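Local structure of putative xanthine dehydrogenase YAGS fad-binding subunit (5G5G) at residues A449-E454 / M524-M529. The protein binds the molybdenum centre and its pterin cytosine dinucleotide and, as the gamma subunit of a periplasmic aldehyde oxidase, probably oxidises aldehydes to carboxylic acids. Sequence-based numbering, arbitrary orientation. Where two conformers were deposited one is given.
Sequences ARVHLE and MKLREM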
loop_
_atom_site.group_PDB
_atom_site.type_symbol
_atom_site.label_atom_id
_atom_site.label_comp_id
_atom_site.label_asym_id
_atom_site.label_seq_id
_atom_site.Cartn_x
_atom_site.Cartn_y
_atom_site.Cartn_z
ATOM N N ALA C 449 -12.530 30.159 -2.931
ATOM C CA ALA C 449 -13.405 29.470 -3.849
ATOM C C ALA C 449 -14.214 30.447 -4.670
ATOM O O ALA C 449 -14.414 31.597 -4.292
ATOM C CB ALA C 449 -14.337 28.530 -3.083
ATOM N N ARG C 450 -14.644 30.001 -5.838
ATOM C CA ARG C 450 -15.561 30.748 -6.685
ATOM C C ARG C 450 -16.827 29.902 -6.770
ATOM O O ARG C 450 -16.751 28.696 -6.970
ATOM C CB ARG C 450 -14.916 30.937 -8.064
ATOM C CG ARG C 450 -15.723 31.723 -9.048
ATOM C CD ARG C 450 -14.859 32.270 -10.210
ATOM N NE ARG C 450 -13.988 31.272 -10.818
ATOM C CZ ARG C 450 -12.647 31.285 -10.929
ATOM N NH1 ARG C 450 -11.869 32.259 -10.450
ATOM N NH2 ARG C 450 -12.066 30.284 -11.539
ATOM N N VAL C 451 -17.977 30.512 -6.519
ATOM C CA VAL C 451 -19.272 29.813 -6.573
ATOM C C VAL C 451 -20.199 30.603 -7.490
ATOM O O VAL C 451 -20.302 31.824 -7.377
ATOM C CB VAL C 451 -19.904 29.671 -5.193
ATOM C CG1 VAL C 451 -21.198 28.834 -5.258
ATOM C CG2 VAL C 451 -18.926 29.016 -4.243
ATOM N N HIS C 452 -20.834 29.903 -8.411
ATOM C CA HIS C 452 -21.758 30.521 -9.387
ATOM C C HIS C 452 -23.164 29.979 -9.216
ATOM O O HIS C 452 -23.339 28.743 -9.029
ATOM C CB HIS C 452 -21.405 30.178 -10.789
ATOM C CG HIS C 452 -19.968 30.343 -11.134
ATOM N ND1 HIS C 452 -19.497 31.479 -11.752
ATOM C CD2 HIS C 452 -18.916 29.510 -11.019
ATOM C CE1 HIS C 452 -18.209 31.338 -12.008
ATOM N NE2 HIS C 452 -17.835 30.147 -11.585
ATOM N N LEU C 453 -24.149 30.865 -9.256
ATOM C CA LEU C 453 -25.549 30.445 -9.412
ATOM C C LEU C 453 -25.838 30.596 -10.896
ATOM O O LEU C 453 -25.826 31.730 -11.430
ATOM C CB LEU C 453 -26.512 31.306 -8.595
ATOM C CG LEU C 453 -28.005 30.988 -8.741
ATOM C CD1 LEU C 453 -28.302 29.575 -8.231
ATOM C CD2 LEU C 453 -28.885 31.987 -8.005
ATOM N N GLU C 454 -26.096 29.465 -11.542
ATOM C CA GLU C 454 -26.320 29.404 -12.993
ATOM C C GLU C 454 -27.775 29.798 -13.331
ATOM O O GLU C 454 -28.642 29.746 -12.490
ATOM C CB GLU C 454 -26.002 27.987 -13.526
ATOM C CG GLU C 454 -24.626 27.411 -13.134
ATOM C CD GLU C 454 -23.444 28.098 -13.827
ATOM O OE1 GLU C 454 -23.654 28.944 -14.719
ATOM O OE2 GLU C 454 -22.282 27.763 -13.479
ATOM N N MET C 524 -21.634 33.210 1.195
ATOM C CA MET C 524 -22.224 34.315 1.936
ATOM C C MET C 524 -22.281 35.553 1.035
ATOM O O MET C 524 -23.308 36.264 1.006
ATOM C CB MET C 524 -21.458 34.655 3.204
ATOM C CG MET C 524 -21.697 33.669 4.325
ATOM S SD MET C 524 -23.446 33.656 4.873
ATOM C CE MET C 524 -23.646 35.247 5.612
ATOM N N LYS C 525 -21.228 35.752 0.227
ATOM C CA LYS C 525 -21.265 36.826 -0.764
ATOM C C LYS C 525 -22.320 36.559 -1.859
ATOM O O LYS C 525 -23.082 37.470 -2.259
ATOM C CB LYS C 525 -19.878 37.032 -1.369
ATOM C CG LYS C 525 -19.768 38.111 -2.432
ATOM C CD LYS C 525 -20.001 39.496 -1.879
ATOM C CE LYS C 525 -19.836 40.483 -3.010
ATOM N NZ LYS C 525 -19.748 41.873 -2.469
ATOM N N LEU C 526 -22.410 35.321 -2.308
ATOM C CA LEU C 526 -23.386 34.974 -3.348
ATOM C C LEU C 526 -24.816 35.163 -2.844
ATOM O O LEU C 526 -25.671 35.655 -3.585
ATOM C CB LEU C 526 -23.158 33.558 -3.863
ATOM C CG LEU C 526 -24.036 33.038 -4.998
ATOM C CD1 LEU C 526 -23.982 33.960 -6.198
ATOM C CD2 LEU C 526 -23.574 31.644 -5.363
ATOM N N ARG C 527 -25.048 34.844 -1.578
ATOM C CA ARG C 527 -26.353 35.104 -0.968
ATOM C C ARG C 527 -26.674 36.595 -0.982
ATOM O O ARG C 527 -27.798 36.954 -1.279
ATOM C CB ARG C 527 -26.462 34.544 0.457
ATOM C CG ARG C 527 -26.614 33.022 0.514
ATOM C CD ARG C 527 -26.143 32.485 1.856
ATOM N NE ARG C 527 -27.016 32.994 2.925
ATOM C CZ ARG C 527 -27.893 32.296 3.646
ATOM N NH1 ARG C 527 -28.083 30.983 3.464
ATOM N NH2 ARG C 527 -28.592 32.938 4.585
ATOM N N GLU C 528 -25.697 37.438 -0.650
ATOM C CA GLU C 528 -25.871 38.891 -0.742
ATOM C C GLU C 528 -26.224 39.331 -2.157
ATOM O O GLU C 528 -27.115 40.147 -2.342
ATOM C CB GLU C 528 -24.635 39.642 -0.233
ATOM C CG GLU C 528 -24.413 39.490 1.260
ATOM C CD GLU C 528 -23.316 40.394 1.785
ATOM O OE1 GLU C 528 -23.575 41.627 1.971
ATOM O OE2 GLU C 528 -22.210 39.871 1.984
ATOM N N MET C 529 -25.530 38.785 -3.146
ATOM C CA MET C 529 -25.784 39.121 -4.554
ATOM C C MET C 529 -27.179 38.663 -5.014
ATOM O O MET C 529 -27.896 39.390 -5.749
ATOM C CB MET C 529 -24.714 38.534 -5.449
ATOM C CG MET C 529 -23.317 39.069 -5.191
ATOM S SD MET C 529 -22.059 38.115 -6.047
ATOM C CE MET C 529 -22.471 38.479 -7.751
#
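H452 NE2 and R450 NE converge on a single carboxylate oxygen, OE1 of E462 in the adjacent strand 459-462, the first through a hydrogen bond and the second through a salt bridge, while H452 ND1 is hydrogen-bonded to T567 OG1 of strand 566-574 on the other flank. These polar groups decorate one face of a mixed β-sheet in the molybdopterin cofactor-binding domain; the other face of strand 447-453 is apolar and carries helix 511-534, giving a two-layer α/β packing. Strand and helix segments run in the same general direction, their axes inclined at −31° and 9.1 Å apart at closest approach. V451 and L453 point toward the helix and H452 away from it, so the imidazole and its bonds are kept out of the apolar layer.

Within 524-529, L526 makes the contact with the strand; A522 and C523, earlier in the same helix, also pack on V451. With CG anti to the backbone N (chi1 −177°), its isobutyl group reaches out to the strand and meets V451 at about a right angle, CD2 of L526 touching CG1 of V451 at 3.7 Å. The same methyl also rests on the strand backbone, with L526 CD2 4.0 Å from the amide N of L453 and 3.8 Å from the carbonyl O of V451. These are van der Waals contacts, and the strand keeps its backbone bonding to both neighbours, V451 pairing with A568 and H452 with T460. L526 also touches the side chains of L566 and A568, so it straddles two strands. The second branch has a looser contact, L526 CD1 lying 4.4 Å from CB of L453.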